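PDB 6JXG: beta-glucosidase from Chaetomella raphigera, which probably hydrolyses terminal, non-reducing beta-D-glucosyl residues with release of beta-D-glucose, and belongs to glycoside hydrolase family 3. Local coordinates for residues I218-L223 / G227-D232; H156-E161 / W184-A189; A303-S308 / G314-Q319. All coordinates share one frame; numbering follows the deposited sequence.

Interaction 1 of 3, residues I218-L223 / G227-D232; sequences ILKGEL and GFVVSD
Leu219 and Lys220, in neighbouring positions on helix 214-222, both reach the same methyl of Val229 on strand 228-231. Leu219 points at the strand and brings its CD2 to 4.2 Å from Val229 CG2, while Lys220 CE lies 4.0 Å from that same Val229 CG2. The valine offers this branch because its CG1 stands anti to the backbone N (chi1 -178°), which leaves CG2 beside the N and facing the helix. The apolar end of the contact is wholly buried: Leu219 also packs against Ile197 of strand 196-199 and Phe157 of strand 151-157, and Val229 rests on Cys199.

The side with Lys220 is more open to solvent. This partly exposed side chain does not leave the helix directly toward the strand; its extended chain, nearly straight beyond CG, carries the far end across the valine at a slant. Its CE passes 4.4 Å from Gly227 O, a contact without a bond, and NZ continues to Gly246 O and to a salt bridge with Asp248. The carboxylate oxygen that holds NZ, OD2, also accepts from Val229 N, and Gly227 O is bonded by Arg287.

No hydrogen bond joins residues 218-223 directly to 227-232, and the area buried between them is a modest 136 Å². The chemistry is therefore divided: methyl packing holds the helix against the strand, while an ammonium group led over the valine meets an aspartate oxygen shared with the strand backbone. The salt bridge to Asp248 probably eases the closeness of the Lys220 and Arg287 charges.

Interaction 2 of 3, residues H156-E161 / W184-A189; sequences HFIGNE and WPFADA
Phe157 drives the edge of its ring into the face of Phe186, a T-shaped pair with centroids 5.4 Å apart and planes at 89°. The leading atom is Phe157 CD1, which stands 4.0 Å above the plane of the Phe186 ring, over its centre. Phe157 CB touches the far end of the same ring, 4.0 Å from Phe186 CZ. Phe186 points from helix 184-191 at the strand end, and with CG anti to its carbonyl carbon (chi1 -76°) the ring extends as far as the backbone, where CZ lies 3.6 Å from His156 O.

Ile158 runs past Phe186 in the opposite sense and sets its CD1 4.0 Å from Phe186 CD2, at an oblique angle to the ring. The peptide before Ile158 is cis, and Ile158 CB sits over the rim of one face of Phe157. Replacing Phe186 by an alanine would probably leave the edge of Phe157 without the face it meets and open a gap beside Ile158 CD1.

His156 sets off away from the helix, and its ND1 bonds to Gly112 O. Helix 184-191 lies in the connection between strand 151-157 and the adjacent parallel strand 196-199, so these aromatics are part of the helix-to-sheet packing of a beta-alpha-beta crossover in the TIM-barrel-related N-terminal domain of family 3 enzymes.

Interaction 3 of 3, residues A303-S308 / G314-Q319; sequences AVTWSS and GGPNVQ
Thr305 closes the contact with its hydroxyl, OG1 donating to Gly314 O over 2.8 Å. The oxygen reaches its partner because OG1 lies between the backbone N and the carbonyl carbon (chi1 70°), with CG2 turned to the side of the N. The bond meets the carbonyl from above, 45° out of its plane, so it is short but not aimed at a lone pair. Close by, Gly314 CA approaches Thr305 O at 3.4 Å in a CA-H...O contact. A side chain at Gly314 would run into Thr305 O, and its backbone angles by themselves favour glycine.

Trp306 starts toward residues 314-319 and then leads its indole away from them. The course of the backbone places its CB 3.6 Å from Gly315 N. CG takes the same confined place between N and carbonyl carbon (chi1 45°), and from there the ring turns inward. Only its near corner stays in touch, CD1 lying 4.1 Å from Gly315 CA at an oblique angle. Val304 CG1 stands 3.7 Å above the middle of one indole face, and NE1 bonds to Leu101 O, which helps to fix the rotation of the buried ring.

Farther along, Asn317 OD1 accepts Gln319 N at 3.2 Å in an Asx turn and Gln319 NE2 at 3.3 Å, the two donors coming from opposite faces of the amide. Asn317 also touches an N-acetylglucosamine of a protein-linked glycan.

Across the two segments the chemistry thus rests on one hydroxyl-to-carbonyl bond between exposed residues and on backbone packed against a buried tryptophan. The Thr305 bond, the anchored indole and the close approach at Gly314 are together consistent with a defined path for the loop.

Interactions 1 and 2 are neighbours on one sheet of the N-terminal domain, their centres 11 Å apart. They touch directly: Phe157 packs on Leu219, Leu223 CD2 lies 4.0 Å from Ala187 CB, and at the strand ends Asp232 OD2 comes within 3.3 Å of His156 CD2. That last meeting is at the C-terminal ends of the parallel strands, where TIM barrels form their active sites. Interaction 3 stands apart in the loop between helices 278-294 and 323-332, its centre about 30 Å from that of interaction 1 and 31 Å from that of interaction 2, with nearest atoms about 15 and 17 Å away; it lies beside a surface glycan.

Interaction 1 of 3, residues I218-L223 / G227-D232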
ATOM      1  N   ILE A 218       5.447  11.463  19.339  1.00 12.16           N
ATOM      2  CA  ILE A 218       4.309  11.293  18.434  1.00 13.87           C
ATOM      3  C   ILE A 218       3.721   9.881  18.528  1.00 13.17           C
ATOM      4  O   ILE A 218       2.563   9.712  18.894  1.00 14.45           O
ATOM      5  CB  ILE A 218       4.682  11.585  16.989  1.00 14.79           C
ATOM      6  CG1 ILE A 218       5.295  13.003  16.832  1.00 19.45           C
ATOM      7  CG2 ILE A 218       3.480  11.342  16.087  1.00 15.87           C
ATOM      8  CD1 ILE A 218       4.437  14.119  17.412  1.00 20.97           C
ATOM      9  N   LEU A 219       4.511   8.843  18.195  1.00 12.97           N
ATOM     10  CA  LEU A 219       3.951   7.484  18.177  1.00 12.07           C
ATOM     11  C   LEU A 219       3.475   7.072  19.592  1.00 12.27           C
ATOM     12  O   LEU A 219       2.293   6.677  19.779  1.00 10.71           O
ATOM     13  CB  LEU A 219       5.004   6.485  17.694  1.00 13.27           C
ATOM     14  CG  LEU A 219       5.142   6.183  16.182  1.00 15.60           C
ATOM     15  CD1 LEU A 219       4.216   6.827  15.201  1.00 16.27           C
ATOM     16  CD2 LEU A 219       6.521   5.675  15.715  1.00 15.76           C
ATOM     17  N   LYS A 220       4.395   7.106  20.551  1.00 10.59           N
ATOM     18  CA  LYS A 220       4.068   6.604  21.885  1.00 12.20           C
ATOM     19  C   LYS A 220       3.320   7.591  22.777  1.00 13.66           C
ATOM     20  O   LYS A 220       2.653   7.147  23.735  1.00 14.26           O
ATOM     21  CB  LYS A 220       5.341   6.121  22.569  1.00 12.13           C
ATOM     22  CG  LYS A 220       6.050   5.036  21.743  1.00 12.43           C
ATOM     23  CD  LYS A 220       7.353   4.549  22.302  1.00 12.16           C
ATOM     24  CE  LYS A 220       7.826   3.282  21.601  1.00 13.10           C
ATOM     25  NZ  LYS A 220       9.125   2.871  22.138  1.00 12.80           N
ATOM     26  N   GLY A 221       3.453   8.892  22.489  1.00 13.53           N
ATOM     27  CA  GLY A 221       2.784   9.970  23.290  1.00 14.29           C
ATOM     28  C   GLY A 221       1.422  10.329  22.686  1.00 14.59           C
ATOM     29  O   GLY A 221       0.387   9.853  23.158  1.00 13.92           O
ATOM     30  N   GLU A 222       1.450  11.102  21.601  1.00 16.24           N
ATOM     31  CA  GLU A 222       0.253  11.596  20.976  1.00 16.71           C
ATOM     32  C   GLU A 222      -0.670  10.448  20.610  1.00 15.97           C
ATOM     33  O   GLU A 222      -1.819  10.533  20.833  1.00 14.94           O
ATOM     34  CB  GLU A 222       0.496  12.433  19.711  1.00 20.38           C
ATOM     35  CG  GLU A 222       1.237  13.703  19.858  1.00 24.65           C
ATOM     36  CD  GLU A 222       1.055  14.688  18.659  1.00 30.94           C
ATOM     37  OE1 GLU A 222       1.524  15.823  18.842  1.00 22.89           O
ATOM     38  OE2 GLU A 222       0.490  14.325  17.618  1.00 34.13           O
ATOM     39  N   LEU A 223      -0.119   9.416  20.007  1.00 14.49           N
ATOM     40  CA  LEU A 223      -0.890   8.327  19.500  1.00 12.94           C
ATOM     41  C   LEU A 223      -0.972   7.099  20.489  1.00 13.25           C
ATOM     42  O   LEU A 223      -1.669   6.135  20.190  1.00 10.94           O
ATOM     43  CB  LEU A 223      -0.412   7.962  18.099  1.00 13.66           C
ATOM     44  CG  LEU A 223      -0.494   9.087  17.030  1.00 13.13           C
ATOM     45  CD1 LEU A 223       0.050   8.600  15.728  1.00 13.96           C
ATOM     46  CD2 LEU A 223      -1.958   9.507  16.878  1.00 14.18           C
ATOM     47  N   GLY A 227       2.679  -0.994  21.205  1.00 13.42           N
ATOM     48  CA  GLY A 227       3.676  -1.887  20.693  1.00 12.07           C
ATOM     49  C   GLY A 227       5.107  -1.355  20.674  1.00 11.66           C
ATOM     50  O   GLY A 227       5.504  -0.430  21.430  1.00 10.95           O
ATOM     51  N   PHE A 228       5.878  -1.883  19.749  1.00 10.40           N
ATOM     52  CA  PHE A 228       7.280  -1.672  19.726  1.00 10.35           C
ATOM     53  C   PHE A 228       7.700  -1.129  18.349  1.00 10.54           C
ATOM     54  O   PHE A 228       7.037  -1.376  17.345  1.00 10.64           O
ATOM     55  CB  PHE A 228       8.075  -2.898  20.106  1.00 10.24           C
ATOM     56  CG  PHE A 228       8.080  -3.962  19.106  1.00 11.17           C
ATOM     57  CD1 PHE A 228       9.112  -4.061  18.169  1.00 10.55           C
ATOM     58  CD2 PHE A 228       7.069  -4.954  19.129  1.00 10.49           C
ATOM     59  CE1 PHE A 228       9.123  -5.076  17.248  1.00 11.33           C
ATOM     60  CE2 PHE A 228       7.092  -5.987  18.230  1.00 10.71           C
ATOM     61  CZ  PHE A 228       8.138  -6.095  17.285  1.00 11.44           C
ATOM     62  N   VAL A 229       8.747  -0.324  18.383  1.00 10.27           N
ATOM     63  CA  VAL A 229       9.371   0.252  17.174  1.00 10.54           C
ATOM     64  C   VAL A 229      10.625  -0.491  16.799  1.00 10.41           C
ATOM     65  O   VAL A 229      11.490  -0.700  17.618  1.00  9.71           O
ATOM     66  CB  VAL A 229       9.695   1.748  17.401  1.00 10.66           C
ATOM     67  CG1 VAL A 229      10.285   2.297  16.107  1.00 10.76           C
ATOM     68  CG2 VAL A 229       8.406   2.504  17.751  1.00 10.63           C
ATOM     69  N   VAL A 230      10.710  -0.908  15.525  1.00 10.97           N
ATOM     70  CA  VAL A 230      11.836  -1.619  15.008  1.00  9.93           C
ATOM     71  C   VAL A 230      12.543  -0.776  13.957  1.00 10.32           C
ATOM     72  O   VAL A 230      11.906  -0.012  13.229  1.00  9.96           O
ATOM     73  CB  VAL A 230      11.408  -2.983  14.528  1.00 10.02           C
ATOM     74  CG1 VAL A 230      10.344  -2.930  13.421  1.00 10.30           C
ATOM     75  CG2 VAL A 230      12.622  -3.764  14.086  1.00 10.73           C
ATOM     76  N   SER A 231      13.868  -0.895  13.860  1.00  9.97           N
ATOM     77  CA  SER A 231      14.553  -0.123  12.843  1.00  9.71           C
ATOM     78  C   SER A 231      14.398  -0.682  11.487  1.00 10.19           C
ATOM     79  O   SER A 231      14.369  -1.903  11.286  1.00  9.82           O
ATOM     80  CB  SER A 231      16.036   0.052  13.168  1.00 10.23           C
ATOM     81  OG  SER A 231      16.702  -1.185  13.085  1.00 10.17           O
ATOM     82  N   ASP A 232      14.431   0.209  10.485  1.00 10.57           N
ATOM     83  CA  ASP A 232      14.713  -0.297   9.174  1.00 10.52           C
ATOM     84  C   ASP A 232      16.146  -0.837   9.236  1.00 10.32           C
ATOM     85  O   ASP A 232      16.880  -0.593  10.214  1.00  9.46           O
ATOM     86  CB  ASP A 232      14.459   0.772   8.093  1.00 11.52           C
ATOM     87  CG  ASP A 232      14.130   0.189   6.721  1.00 12.23           C
ATOM     88  OD1 ASP A 232      14.519  -0.960   6.447  1.00 10.34           O
ATOM     89  OD2 ASP A 232      13.519   0.915   5.881  1.00 12.55           O
TER

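Interaction 2 of 3, residues H156-E161 / W184-A189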
ATOM      1  N   HIS A 156       7.018   2.840   6.543  1.00 10.53           N
ATOM      2  CA  HIS A 156       8.253   3.184   7.205  1.00 10.54           C
ATOM      3  C   HIS A 156       8.001   4.584   7.778  1.00 11.13           C
ATOM      4  O   HIS A 156       7.602   5.523   7.046  1.00 10.56           O
ATOM      5  CB  HIS A 156       9.400   3.272   6.191  1.00 10.40           C
ATOM      6  CG  HIS A 156       9.489   2.093   5.275  1.00 11.59           C
ATOM      7  ND1 HIS A 156       8.695   1.962   4.152  1.00 12.07           N
ATOM      8  CD2 HIS A 156      10.241   0.972   5.338  1.00 10.86           C
ATOM      9  CE1 HIS A 156       8.993   0.825   3.542  1.00 12.08           C
ATOM     10  NE2 HIS A 156       9.948   0.226   4.228  1.00 11.96           N
ATOM     11  N   PHE A 157       8.094   4.689   9.092  1.00 10.95           N
ATOM     12  CA  PHE A 157       7.792   5.905   9.799  1.00 12.15           C
ATOM     13  C   PHE A 157       9.059   6.829   9.830  1.00 11.19           C
ATOM     14  O   PHE A 157      10.011   6.515  10.534  1.00 11.36           O
ATOM     15  CB  PHE A 157       7.395   5.581  11.258  1.00 11.72           C
ATOM     16  CG  PHE A 157       6.954   6.813  12.049  1.00 12.75           C
ATOM     17  CD1 PHE A 157       5.673   7.263  11.931  1.00 13.97           C
ATOM     18  CD2 PHE A 157       7.872   7.537  12.871  1.00 13.89           C
ATOM     19  CE1 PHE A 157       5.227   8.409  12.654  1.00 14.94           C
ATOM     20  CE2 PHE A 157       7.449   8.670  13.584  1.00 13.76           C
ATOM     21  CZ  PHE A 157       6.119   9.105  13.443  1.00 14.95           C
ATOM     22  N   ILE A 158       9.106   7.950   9.112  1.00 12.14           N
ATOM     23  CA  ILE A 158       8.070   8.528   8.308  1.00 11.33           C
ATOM     24  C   ILE A 158       8.796   9.523   7.342  1.00 12.41           C
ATOM     25  O   ILE A 158       9.943   9.933   7.594  1.00 11.10           O
ATOM     26  CB  ILE A 158       7.021   9.276   9.231  1.00 11.99           C
ATOM     27  CG1 ILE A 158       5.742   9.598   8.447  1.00 11.91           C
ATOM     28  CG2 ILE A 158       7.672  10.504   9.884  1.00 12.87           C
ATOM     29  CD1 ILE A 158       4.502   9.921   9.277  1.00 12.27           C
ATOM     30  N   GLY A 159       8.099   9.989   6.307  1.00 12.78           N
ATOM     31  CA  GLY A 159       8.682  10.914   5.330  1.00 11.86           C
ATOM     32  C   GLY A 159       9.670  10.318   4.364  1.00 13.30           C
ATOM     33  O   GLY A 159      10.436  11.061   3.748  1.00 13.14           O
ATOM     34  N   ASN A 160       9.664   8.986   4.182  1.00 13.50           N
ATOM     35  CA  ASN A 160      10.545   8.325   3.170  1.00 12.21           C
ATOM     36  C   ASN A 160       9.780   8.255   1.859  1.00 12.50           C
ATOM     37  O   ASN A 160       9.311   7.215   1.422  1.00 12.83           O
ATOM     38  CB  ASN A 160      10.942   6.977   3.708  1.00 13.66           C
ATOM     39  CG  ASN A 160      11.779   6.157   2.769  1.00 13.53           C
ATOM     40  OD1 ASN A 160      12.503   6.698   1.889  1.00 16.54           O
ATOM     41  ND2 ASN A 160      11.731   4.865   2.970  1.00 13.55           N
ATOM     42  N   GLU A 161       9.596   9.425   1.265  1.00 12.28           N
ATOM     43  CA  GLU A 161       8.743   9.596   0.081  1.00 11.55           C
ATOM     44  C   GLU A 161       9.538   9.461  -1.226  1.00 11.89           C
ATOM     45  O   GLU A 161       8.969   9.652  -2.279  1.00 12.75           O
ATOM     46  CB  GLU A 161       7.950  10.902   0.192  1.00 11.52           C
ATOM     47  CG  GLU A 161       6.954  10.884   1.366  1.00 11.22           C
ATOM     48  CD  GLU A 161       5.745   9.969   1.085  1.00 11.46           C
ATOM     49  OE1 GLU A 161       5.432   9.802  -0.146  1.00 10.08           O
ATOM     50  OE2 GLU A 161       5.119   9.446   2.096  1.00 10.68           O
ATOM     51  N   TRP A 184      -1.585  10.270   9.157  1.00 11.35           N
ATOM     52  CA  TRP A 184      -2.935   9.803   9.235  1.00 11.45           C
ATOM     53  C   TRP A 184      -3.073   8.236   9.077  1.00 11.80           C
ATOM     54  O   TRP A 184      -3.668   7.549   9.901  1.00 13.39           O
ATOM     55  CB  TRP A 184      -3.745  10.580   8.265  1.00 11.53           C
ATOM     56  CG  TRP A 184      -5.183  10.193   8.179  1.00 12.46           C
ATOM     57  CD1 TRP A 184      -5.724   9.015   7.754  1.00 12.97           C
ATOM     58  CD2 TRP A 184      -6.312  11.053   8.512  1.00 13.79           C
ATOM     59  NE1 TRP A 184      -7.110   9.076   7.814  1.00 14.22           N
ATOM     60  CE2 TRP A 184      -7.486  10.306   8.307  1.00 14.36           C
ATOM     61  CE3 TRP A 184      -6.412  12.377   8.929  1.00 14.18           C
ATOM     62  CZ2 TRP A 184      -8.754  10.841   8.502  1.00 17.05           C
ATOM     63  CZ3 TRP A 184      -7.693  12.924   9.172  1.00 15.43           C
ATOM     64  CH2 TRP A 184      -8.842  12.167   8.919  1.00 15.58           C
ATOM     65  N   PRO A 185      -2.389   7.650   8.081  1.00 12.96           N
ATOM     66  CA  PRO A 185      -2.479   6.182   8.017  1.00 11.98           C
ATOM     67  C   PRO A 185      -1.771   5.476   9.134  1.00 11.84           C
ATOM     68  O   PRO A 185      -2.192   4.370   9.489  1.00 12.46           O
ATOM     69  CB  PRO A 185      -1.829   5.811   6.718  1.00 13.89           C
ATOM     70  CG  PRO A 185      -1.367   7.082   6.113  1.00 15.30           C
ATOM     71  CD  PRO A 185      -1.782   8.262   6.902  1.00 12.91           C
ATOM     72  N   PHE A 186      -0.711   6.069   9.687  1.00 12.03           N
ATOM     73  CA  PHE A 186      -0.106   5.460  10.862  1.00 11.94           C
ATOM     74  C   PHE A 186      -1.022   5.526  12.071  1.00 12.07           C
ATOM     75  O   PHE A 186      -1.123   4.567  12.865  1.00 12.80           O
ATOM     76  CB  PHE A 186       1.253   6.066  11.192  1.00 12.43           C
ATOM     77  CG  PHE A 186       2.345   5.606  10.282  1.00 12.18           C
ATOM     78  CD1 PHE A 186       2.980   4.390  10.497  1.00 11.80           C
ATOM     79  CD2 PHE A 186       2.720   6.388   9.190  1.00 12.22           C
ATOM     80  CE1 PHE A 186       4.003   3.955   9.698  1.00 11.98           C
ATOM     81  CE2 PHE A 186       3.761   5.965   8.379  1.00 11.96           C
ATOM     82  CZ  PHE A 186       4.445   4.740   8.657  1.00 12.73           C
ATOM     83  N   ALA A 187      -1.770   6.611  12.193  1.00 10.98           N
ATOM     84  CA  ALA A 187      -2.753   6.703  13.306  1.00 12.01           C
ATOM     85  C   ALA A 187      -3.836   5.648  13.166  1.00 11.80           C
ATOM     86  O   ALA A 187      -4.178   4.956  14.167  1.00 12.36           O
ATOM     87  CB  ALA A 187      -3.346   8.121  13.381  1.00 12.88           C
ATOM     88  N   ASP A 188      -4.353   5.450  11.943  1.00 11.86           N
ATOM     89  CA  ASP A 188      -5.333   4.339  11.685  1.00 11.52           C
ATOM     90  C   ASP A 188      -4.723   2.969  12.051  1.00 10.72           C
ATOM     91  O   ASP A 188      -5.343   2.106  12.670  1.00 10.74           O
ATOM     92  CB  ASP A 188      -5.827   4.302  10.230  1.00 12.16           C
ATOM     93  CG  ASP A 188      -7.015   5.256   9.956  1.00 13.21           C
ATOM     94  OD1 ASP A 188      -7.371   6.132  10.824  1.00 14.39           O
ATOM     95  OD2 ASP A 188      -7.623   5.053   8.916  1.00 13.55           O
ATOM     96  N   ALA A 189      -3.475   2.795  11.694  1.00 11.53           N
ATOM     97  CA  ALA A 189      -2.770   1.562  11.987  1.00 11.23           C
ATOM     98  C   ALA A 189      -2.645   1.301  13.478  1.00 12.42           C
ATOM     99  O   ALA A 189      -2.904   0.225  13.946  1.00 12.93           O
ATOM    100  CB  ALA A 189      -1.434   1.573  11.323  1.00 11.87           C
TER

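Interaction 3 of 3, residues A303-S308 / G314-Q319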
ATOM      1  N   ALA A 303       7.230 -23.420  14.538  1.00 17.12           N
ATOM      2  CA  ALA A 303       8.688 -23.217  14.524  1.00 18.64           C
ATOM      3  C   ALA A 303       9.128 -22.870  13.109  1.00 15.94           C
ATOM      4  O   ALA A 303       8.443 -23.194  12.199  1.00 14.31           O
ATOM      5  CB  ALA A 303       9.349 -24.550  14.912  1.00 19.36           C
ATOM      6  N   VAL A 304      10.259 -22.175  12.933  1.00 15.61           N
ATOM      7  CA  VAL A 304      10.839 -21.938  11.622  1.00 14.84           C
ATOM      8  C   VAL A 304      11.682 -23.162  11.272  1.00 15.87           C
ATOM      9  O   VAL A 304      12.562 -23.503  12.064  1.00 17.60           O
ATOM     10  CB  VAL A 304      11.718 -20.671  11.686  1.00 14.57           C
ATOM     11  CG1 VAL A 304      12.570 -20.531  10.439  1.00 13.38           C
ATOM     12  CG2 VAL A 304      10.780 -19.456  11.874  1.00 14.73           C
ATOM     13  N   THR A 305      11.443 -23.801  10.119  1.00 15.36           N
ATOM     14  CA  THR A 305      12.244 -24.978   9.673  1.00 14.95           C
ATOM     15  C   THR A 305      12.896 -24.732   8.325  1.00 15.44           C
ATOM     16  O   THR A 305      13.334 -25.632   7.610  1.00 16.00           O
ATOM     17  CB  THR A 305      11.355 -26.249   9.646  1.00 16.70           C
ATOM     18  OG1 THR A 305      10.392 -26.169   8.589  1.00 17.95           O
ATOM     19  CG2 THR A 305      10.586 -26.403  11.030  1.00 15.79           C
ATOM     20  N   TRP A 306      12.965 -23.462   7.939  1.00 14.77           N
ATOM     21  CA  TRP A 306      13.469 -23.092   6.655  1.00 13.53           C
ATOM     22  C   TRP A 306      14.555 -21.978   6.840  1.00 13.39           C
ATOM     23  O   TRP A 306      14.755 -21.459   7.963  1.00 12.04           O
ATOM     24  CB  TRP A 306      12.356 -22.518   5.743  1.00 13.72           C
ATOM     25  CG  TRP A 306      11.492 -21.571   6.427  1.00 12.69           C
ATOM     26  CD1 TRP A 306      10.412 -21.867   7.104  1.00 13.29           C
ATOM     27  CD2 TRP A 306      11.693 -20.165   6.572  1.00 12.96           C
ATOM     28  NE1 TRP A 306       9.880 -20.765   7.689  1.00 13.22           N
ATOM     29  CE2 TRP A 306      10.657 -19.686   7.354  1.00 12.23           C
ATOM     30  CE3 TRP A 306      12.661 -19.260   6.106  1.00 12.71           C
ATOM     31  CZ2 TRP A 306      10.553 -18.361   7.716  1.00 12.38           C
ATOM     32  CZ3 TRP A 306      12.532 -17.901   6.471  1.00 11.51           C
ATOM     33  CH2 TRP A 306      11.475 -17.466   7.183  1.00 10.85           C
ATOM     34  N   SER A 307      15.235 -21.642   5.768  1.00 12.08           N
ATOM     35  CA  SER A 307      16.140 -20.470   5.782  1.00 13.04           C
ATOM     36  C   SER A 307      15.864 -19.563   4.613  1.00 13.83           C
ATOM     37  O   SER A 307      15.639 -20.010   3.474  1.00 13.76           O
ATOM     38  CB  SER A 307      17.624 -20.939   5.740  1.00 13.77           C
ATOM     39  OG  SER A 307      18.634 -19.938   5.783  1.00 15.64           O
ATOM     40  N   SER A 308      15.989 -18.248   4.861  1.00 13.89           N
ATOM     41  CA  SER A 308      16.014 -17.261   3.765  1.00 13.51           C
ATOM     42  C   SER A 308      17.177 -17.430   2.821  1.00 13.25           C
ATOM     43  O   SER A 308      17.135 -16.940   1.693  1.00 13.95           O
ATOM     44  CB  SER A 308      16.063 -15.863   4.409  1.00 13.28           C
ATOM     45  OG  SER A 308      14.822 -15.571   5.109  1.00 12.07           O
ATOM     46  N   GLY A 314      12.890 -25.839   3.107  1.00 15.33           N
ATOM     47  CA  GLY A 314      12.768 -26.550   4.379  1.00 16.53           C
ATOM     48  C   GLY A 314      11.391 -26.425   5.033  1.00 15.76           C
ATOM     49  O   GLY A 314      11.071 -27.126   6.016  1.00 16.06           O
ATOM     50  N   GLY A 315      10.592 -25.472   4.566  1.00 14.47           N
ATOM     51  CA  GLY A 315       9.249 -25.262   5.095  1.00 14.21           C
ATOM     52  C   GLY A 315       8.082 -26.031   4.447  1.00 14.36           C
ATOM     53  O   GLY A 315       8.215 -26.608   3.384  1.00 15.40           O
ATOM     54  N   PRO A 316       6.914 -26.010   5.075  1.00 14.66           N
ATOM     55  CA  PRO A 316       5.760 -26.652   4.430  1.00 14.25           C
ATOM     56  C   PRO A 316       5.168 -25.784   3.283  1.00 15.12           C
ATOM     57  O   PRO A 316       5.482 -24.547   3.171  1.00 14.49           O
ATOM     58  CB  PRO A 316       4.806 -26.766   5.554  1.00 14.71           C
ATOM     59  CG  PRO A 316       5.082 -25.595   6.390  1.00 14.93           C
ATOM     60  CD  PRO A 316       6.564 -25.456   6.375  1.00 14.31           C
ATOM     61  N   ASN A 317       4.314 -26.388   2.467  1.00 13.43           N
ATOM     62  CA  ASN A 317       3.667 -25.611   1.429  1.00 15.58           C
ATOM     63  C   ASN A 317       2.508 -24.923   2.111  1.00 13.80           C
ATOM     64  O   ASN A 317       1.627 -25.601   2.619  1.00 15.33           O
ATOM     65  CB  ASN A 317       3.204 -26.489   0.322  1.00 16.26           C
ATOM     66  CG  ASN A 317       2.202 -25.802  -0.603  1.00 17.07           C
ATOM     67  OD1 ASN A 317       2.224 -24.609  -0.805  1.00 16.17           O
ATOM     68  ND2 ASN A 317       1.387 -26.597  -1.228  1.00 18.08           N
ATOM     69  N   VAL A 318       2.547 -23.606   2.187  1.00 12.07           N
ATOM     70  CA  VAL A 318       1.516 -22.879   2.932  1.00 11.37           C
ATOM     71  C   VAL A 318       0.501 -22.156   2.025  1.00 11.22           C
ATOM     72  O   VAL A 318      -0.258 -21.351   2.517  1.00 11.93           O
ATOM     73  CB  VAL A 318       2.179 -21.894   3.937  1.00 11.43           C
ATOM     74  CG1 VAL A 318       3.080 -22.610   4.949  1.00 12.49           C
ATOM     75  CG2 VAL A 318       2.984 -20.841   3.244  1.00 11.16           C
ATOM     76  N   GLN A 319       0.495 -22.398   0.730  1.00 11.40           N
ATOM     77  CA  GLN A 319      -0.353 -21.629  -0.206  1.00 12.00           C
ATOM     78  C   GLN A 319      -1.836 -21.755   0.055  1.00 12.27           C
ATOM     79  O   GLN A 319      -2.578 -20.830  -0.230  1.00 12.23           O
ATOM     80  CB  GLN A 319      -0.111 -22.027  -1.633  1.00 12.53           C
ATOM     81  CG  GLN A 319       1.313 -21.662  -2.079  1.00 13.79           C
ATOM     82  CD  GLN A 319       1.550 -22.081  -3.506  1.00 14.86           C
ATOM     83  OE1 GLN A 319       0.968 -21.534  -4.415  1.00 14.75           O
ATOM     84  NE2 GLN A 319       2.383 -23.106  -3.697  1.00 15.94           N
TER